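PDB 4WD2: aromatic-amino-acid transaminase TyrB, which probably catalyses the pyridoxal-phosphate-dependent transfer of amino groups between aromatic amino acids and 2-oxo acids, as a class I/II aminotransferase. Local coordinates for residues 95-99 with 100-104; 168-171 with 172-176. One frame throughout, in Å; residues are numbered along the deposited sequence.

Contact 1 of 2, residues 95-99 with 100-104; sequences HPARA and AGRIA
Ala97 meets Ile103 and Arg102 where the short helix 96-99 ends and the chain turns back on itself. The methyl of Ala97 packs on the CG1-CD1 arm of Ile103, with Ala97 CB 4.0 Å from Ile103 CD1. Ile103 CG1 stands anti to the carbonyl carbon of its own residue (chi1 -53°), and the extended arm carries CD1 on to the backbone of Arg98. Arg102 takes another path. Its chain bends at chi3 and folds back beside the helix, bringing NE within 3.9 Å of Ala97 CA. One face of its guanidinium lies against Ala100 CB, off-centre toward the rim.

The chain turns in a Schellman motif at the C-terminal end of the helix, with Gly101 at positive phi. Arg102 N donates to Ala97 O at 3.0 Å, nearly in line with the carbonyl bond. Gly101 N reaches Arg98 O at 3.2 Å, but approaches from above the carbonyl plane. Ala100 N donates to Pro96 O at 2.9 Å.

The other helix end is capped by a side chain. His95 is the N-cap, and its ND1 accepts from Ala97 N at 3.0 Å, with the donor in the ring plane. His95 NE2 bonds to the backbone oxygen of Arg237, so the ring is gripped at both nitrogens. Arg98 leaves on another side of the helix for helix 80-91, where it forms a salt bridge with Asp84 and a hydrogen bond with Gln87. Ile103 also touches Gln87 and Phe91 of that helix.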
ATOM      1  N   HIS A  95       7.639  28.411  -0.642  1.00  8.71           N
ATOM      2  CA  HIS A  95       8.953  27.889  -0.993  1.00  9.65           C
ATOM      3  C   HIS A  95       9.217  28.082  -2.482  1.00  9.59           C
ATOM      4  O   HIS A  95       8.353  27.789  -3.302  1.00  9.89           O
ATOM      5  CB  HIS A  95       9.087  26.419  -0.617  1.00  9.77           C
ATOM      6  CG  HIS A  95      10.505  25.966  -0.526  1.00 11.31           C
ATOM      7  ND1 HIS A  95      11.323  25.852  -1.635  1.00 11.88           N
ATOM      8  CD2 HIS A  95      11.270  25.628   0.538  1.00 10.08           C
ATOM      9  CE1 HIS A  95      12.520  25.454  -1.255  1.00 10.55           C
ATOM     10  NE2 HIS A  95      12.515  25.306   0.060  1.00 10.53           N
ATOM     11  N   PRO A  96      10.403  28.605  -2.834  1.00  9.31           N
ATOM     12  CA  PRO A  96      10.713  28.878  -4.244  1.00 10.44           C
ATOM     13  C   PRO A  96      10.727  27.620  -5.120  1.00  9.32           C
ATOM     14  O   PRO A  96      10.377  27.693  -6.290  1.00  8.83           O
ATOM     15  CB  PRO A  96      12.109  29.518  -4.182  1.00 11.20           C
ATOM     16  CG  PRO A  96      12.665  29.114  -2.846  1.00 11.02           C
ATOM     17  CD  PRO A  96      11.472  29.075  -1.939  1.00 10.68           C
ATOM     18  N   ALA A  97      11.124  26.483  -4.563  1.00 10.08           N
ATOM     19  CA  ALA A  97      11.135  25.238  -5.321  1.00 10.70           C
ATOM     20  C   ALA A  97       9.713  24.796  -5.637  1.00 11.52           C
ATOM     21  O   ALA A  97       9.463  24.153  -6.660  1.00 12.52           O
ATOM     22  CB  ALA A  97      11.873  24.151  -4.562  1.00  9.81           C
ATOM     23  N   ARG A  98       8.786  25.133  -4.747  1.00 10.15           N
ATOM     24  CA  ARG A  98       7.370  24.861  -4.981  1.00  9.03           C
ATOM     25  C   ARG A  98       6.829  25.769  -6.077  1.00  9.58           C
ATOM     26  O   ARG A  98       6.126  25.315  -6.973  1.00 10.66           O
ATOM     27  CB  ARG A  98       6.576  25.034  -3.685  1.00  7.24           C
ATOM     28  CG  ARG A  98       5.076  25.191  -3.835  1.00  7.43           C
ATOM     29  CD  ARG A  98       4.411  25.045  -2.465  1.00 11.24           C
ATOM     30  NE  ARG A  98       2.974  25.316  -2.495  1.00 12.15           N
ATOM     31  CZ  ARG A  98       2.042  24.457  -2.901  1.00 11.43           C
ATOM     32  NH1 ARG A  98       2.379  23.251  -3.345  1.00 11.75           N
ATOM     33  NH2 ARG A  98       0.765  24.812  -2.877  1.00 11.51           N
ATOM     34  N   ALA A  99       7.181  27.049  -6.027  1.00 10.91           N
ATOM     35  CA  ALA A  99       6.690  28.006  -7.021  1.00 11.15           C
ATOM     36  C   ALA A  99       7.247  27.710  -8.413  1.00 11.30           C
ATOM     37  O   ALA A  99       6.573  27.942  -9.421  1.00 10.08           O
ATOM     38  CB  ALA A  99       7.033  29.431  -6.604  1.00  9.90           C
ATOM     39  N   ALA A 100       8.469  27.182  -8.463  1.00 12.39           N
ATOM     40  CA  ALA A 100       9.143  26.906  -9.735  1.00 11.46           C
ATOM     41  C   ALA A 100       8.836  25.507 -10.281  1.00 10.74           C
ATOM     42  O   ALA A 100       9.396  25.091 -11.300  1.00 10.42           O
ATOM     43  CB  ALA A 100      10.640  27.085  -9.579  1.00 12.13           C
ATOM     44  N   GLY A 101       7.948  24.786  -9.609  1.00  9.49           N
ATOM     45  CA  GLY A 101       7.551  23.463 -10.059  1.00 10.72           C
ATOM     46  C   GLY A 101       8.653  22.414 -10.055  1.00 11.32           C
ATOM     47  O   GLY A 101       8.609  21.458 -10.840  1.00  8.53           O
ATOM     48  N   ARG A 102       9.631  22.586  -9.170  1.00 10.90           N
ATOM     49  CA  ARG A 102      10.776  21.683  -9.091  1.00 11.50           C
ATOM     50  C   ARG A 102      10.561  20.491  -8.167  1.00 10.12           C
ATOM     51  O   ARG A 102      11.477  19.699  -7.962  1.00  9.82           O
ATOM     52  CB  ARG A 102      12.015  22.442  -8.620  1.00 12.32           C
ATOM     53  CG  ARG A 102      12.579  23.421  -9.624  1.00 15.01           C
ATOM     54  CD  ARG A 102      13.936  23.939  -9.165  1.00 18.55           C
ATOM     55  NE  ARG A 102      13.835  24.901  -8.064  1.00 21.23           N
ATOM     56  CZ  ARG A 102      13.887  26.223  -8.222  1.00 22.19           C
ATOM     57  NH1 ARG A 102      14.038  26.740  -9.437  1.00 22.42           N
ATOM     58  NH2 ARG A 102      13.791  27.029  -7.168  1.00 20.99           N
ATOM     59  N   ILE A 103       9.363  20.366  -7.600  1.00  9.41           N
ATOM     60  CA  ILE A 103       9.084  19.295  -6.640  1.00  8.23           C
ATOM     61  C   ILE A 103       8.016  18.326  -7.131  1.00  8.18           C
ATOM     62  O   ILE A 103       6.880  18.722  -7.361  1.00 10.05           O
ATOM     63  CB  ILE A 103       8.611  19.854  -5.282  1.00  6.81           C
ATOM     64  CG1 ILE A 103       9.583  20.894  -4.734  1.00  8.99           C
ATOM     65  CG2 ILE A 103       8.441  18.728  -4.269  1.00  7.32           C
ATOM     66  CD1 ILE A 103       9.062  21.568  -3.480  1.00  8.48           C
ATOM     67  N   ALA A 104       8.377  17.058  -7.290  1.00  8.44           N
ATOM     68  CA  ALA A 104       7.390  16.023  -7.575  1.00  8.06           C
ATOM     69  C   ALA A 104       6.876  15.434  -6.266  1.00  9.18           C
ATOM     70  O   ALA A 104       7.651  14.861  -5.506  1.00 11.58           O
ATOM     71  CB  ALA A 104       7.991  14.922  -8.465  1.00  8.03           C
TER

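Contact 2 of 2, residues 168-171 with 172-176; sequences DAML and AAIDA
The helix 167-175 packs over the large mixed sheet of the class I/II aminotransferase fold, and this contact runs along nearly the whole of this short amphipathic helix. Met170 and Ile174, one turn apart, form its buried side. They lie side by side and point the same way. Met170 CE comes within 3.8 Å of Ile174 CD1, and Met170 CG is 4.0 Å from that same methyl. Met170 CG is anti to the backbone N (chi1 171°), and the chain stays extended out to CE. Leu185 and Val183 of strand 182-186 receive these two side chains, respectively. Leu205 of helix 199-211 touches both.

Four backbone bonds, each from residue i+4 to residue i, hold the helix. Ala172 N donates to Asp168 O and Ala173 N to Ala169 O, both at 3.0 Å. Ile174 N donates to Met170 O at 3.1 Å. Asp175 N donates to Leu171 O at 2.9 Å, the shortest of the four.

Around the helix the surroundings change. Ala169 and Ala173 touch Pro156 of strand 152-159. Leu171 faces Val208 of helix 199-211, while Asp168 and Ala172 are exposed. Asp175 sends its carboxylate away from the preceding turn, and OD1 forms a salt bridge with Arg212 NE. Ile174 CG1, set beside its own backbone N, lies out beyond the Met170 carbonyl oxygen, 3.3 Å from Met170 O.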
ATOM      1  N   ASP A 168      31.400  15.562  14.044  1.00 15.90           N
ATOM      2  CA  ASP A 168      32.639  15.570  13.275  1.00 16.34           C
ATOM      3  C   ASP A 168      32.829  14.243  12.532  1.00 16.64           C
ATOM      4  O   ASP A 168      33.174  14.235  11.352  1.00 16.34           O
ATOM      5  CB  ASP A 168      33.851  15.840  14.174  1.00 17.53           C
ATOM      6  CG  ASP A 168      33.934  17.285  14.647  1.00 19.01           C
ATOM      7  OD1 ASP A 168      33.261  18.162  14.061  1.00 19.40           O
ATOM      8  OD2 ASP A 168      34.692  17.543  15.606  1.00 20.32           O
ATOM      9  N   ALA A 169      32.598  13.127  13.222  1.00 16.66           N
ATOM     10  CA  ALA A 169      32.753  11.803  12.621  1.00 14.93           C
ATOM     11  C   ALA A 169      31.687  11.545  11.555  1.00 13.00           C
ATOM     12  O   ALA A 169      31.974  10.953  10.514  1.00 12.17           O
ATOM     13  CB  ALA A 169      32.708  10.718  13.693  1.00 14.85           C
ATOM     14  N   MET A 170      30.461  11.983  11.828  1.00 11.63           N
ATOM     15  CA  MET A 170      29.366  11.903  10.868  1.00 10.41           C
ATOM     16  C   MET A 170      29.694  12.658   9.585  1.00 13.03           C
ATOM     17  O   MET A 170      29.531  12.130   8.484  1.00 13.57           O
ATOM     18  CB  MET A 170      28.078  12.465  11.474  1.00  9.92           C
ATOM     19  CG  MET A 170      26.963  12.612  10.461  1.00  9.31           C
ATOM     20  SD  MET A 170      25.496  13.473  11.057  1.00 13.75           S
ATOM     21  CE  MET A 170      24.414  13.253   9.639  1.00 12.33           C
ATOM     22  N   LEU A 171      30.165  13.894   9.737  1.00 13.38           N
ATOM     23  CA  LEU A 171      30.473  14.758   8.604  1.00 13.20           C
ATOM     24  C   LEU A 171      31.649  14.224   7.777  1.00 13.72           C
ATOM     25  O   LEU A 171      31.619  14.250   6.545  1.00 14.28           O
ATOM     26  CB  LEU A 171      30.770  16.184   9.096  1.00 14.12           C
ATOM     27  CG  LEU A 171      30.888  17.271   8.025  1.00 14.44           C
ATOM     28  CD1 LEU A 171      29.561  17.466   7.307  1.00 13.98           C
ATOM     29  CD2 LEU A 171      31.382  18.593   8.626  1.00 15.06           C
ATOM     30  N   ALA A 172      32.678  13.725   8.455  1.00 13.24           N
ATOM     31  CA  ALA A 172      33.844  13.179   7.764  1.00 13.66           C
ATOM     32  C   ALA A 172      33.508  11.886   7.004  1.00 13.90           C
ATOM     33  O   ALA A 172      34.003  11.665   5.895  1.00 14.27           O
ATOM     34  CB  ALA A 172      34.977  12.937   8.752  1.00 14.32           C
ATOM     35  N   ALA A 173      32.675  11.034   7.593  1.00 10.35           N
ATOM     36  CA  ALA A 173      32.270   9.804   6.919  1.00 10.72           C
ATOM     37  C   ALA A 173      31.464  10.116   5.656  1.00 12.70           C
ATOM     38  O   ALA A 173      31.685   9.517   4.601  1.00 14.00           O
ATOM     39  CB  ALA A 173      31.466   8.921   7.857  1.00 11.00           C
ATOM     40  N   ILE A 174      30.533  11.058   5.766  1.00 12.28           N
ATOM     41  CA  ILE A 174      29.679  11.418   4.640  1.00 12.94           C
ATOM     42  C   ILE A 174      30.479  12.154   3.563  1.00 11.94           C
ATOM     43  O   ILE A 174      30.255  11.947   2.368  1.00 10.63           O
ATOM     44  CB  ILE A 174      28.481  12.269   5.108  1.00 13.25           C
ATOM     45  CG1 ILE A 174      27.541  11.404   5.964  1.00 13.96           C
ATOM     46  CG2 ILE A 174      27.732  12.849   3.916  1.00 12.38           C
ATOM     47  CD1 ILE A 174      26.364  12.152   6.559  1.00 13.16           C
ATOM     48  N   ASP A 175      31.438  12.972   3.985  1.00 11.33           N
ATOM     49  CA  ASP A 175      32.310  13.676   3.042  1.00 12.68           C
ATOM     50  C   ASP A 175      33.142  12.728   2.182  1.00 13.89           C
ATOM     51  O   ASP A 175      33.639  13.117   1.121  1.00 14.17           O
ATOM     52  CB  ASP A 175      33.245  14.634   3.788  1.00 12.88           C
ATOM     53  CG  ASP A 175      33.949  15.600   2.858  1.00 15.81           C
ATOM     54  OD1 ASP A 175      33.295  16.130   1.937  1.00 14.46           O
ATOM     55  OD2 ASP A 175      35.159  15.831   3.045  1.00 19.18           O
ATOM     56  N   ALA A 176      33.297  11.490   2.635  1.00 13.12           N
ATOM     57  CA  ALA A 176      34.153  10.535   1.945  1.00 14.35           C
ATOM     58  C   ALA A 176      33.392   9.666   0.942  1.00 15.96           C
ATOM     59  O   ALA A 176      33.993   8.821   0.273  1.00 16.82           O
ATOM     60  CB  ALA A 176      34.871   9.652   2.960  1.00 13.83           C
TER

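In the fold
Contacts 1 and 2 follow one another along the chain and do not touch. Their centres are about 30 Å apart, and their nearest atoms about 19 Å. Each centre is about 23 Å from the centre of the chain. Both adjoin the same mixed sheet, but in different regions. Residues 100-102 lead into strand 103-108, whose first two residues belong to contact 1; this outermost strand within the chain pairs with 264-269. Ala169, Met170 and Ala173 touch strand 152-159, and Met170 and Ile174 touch strand 182-186, several positions across the sheet. The cofactor is carried by Lys254 as its pyridoxal phosphate derivative, and neither contact includes that residue. A glycerol bound to Gly101 O probably comes from the crystallisation liquor.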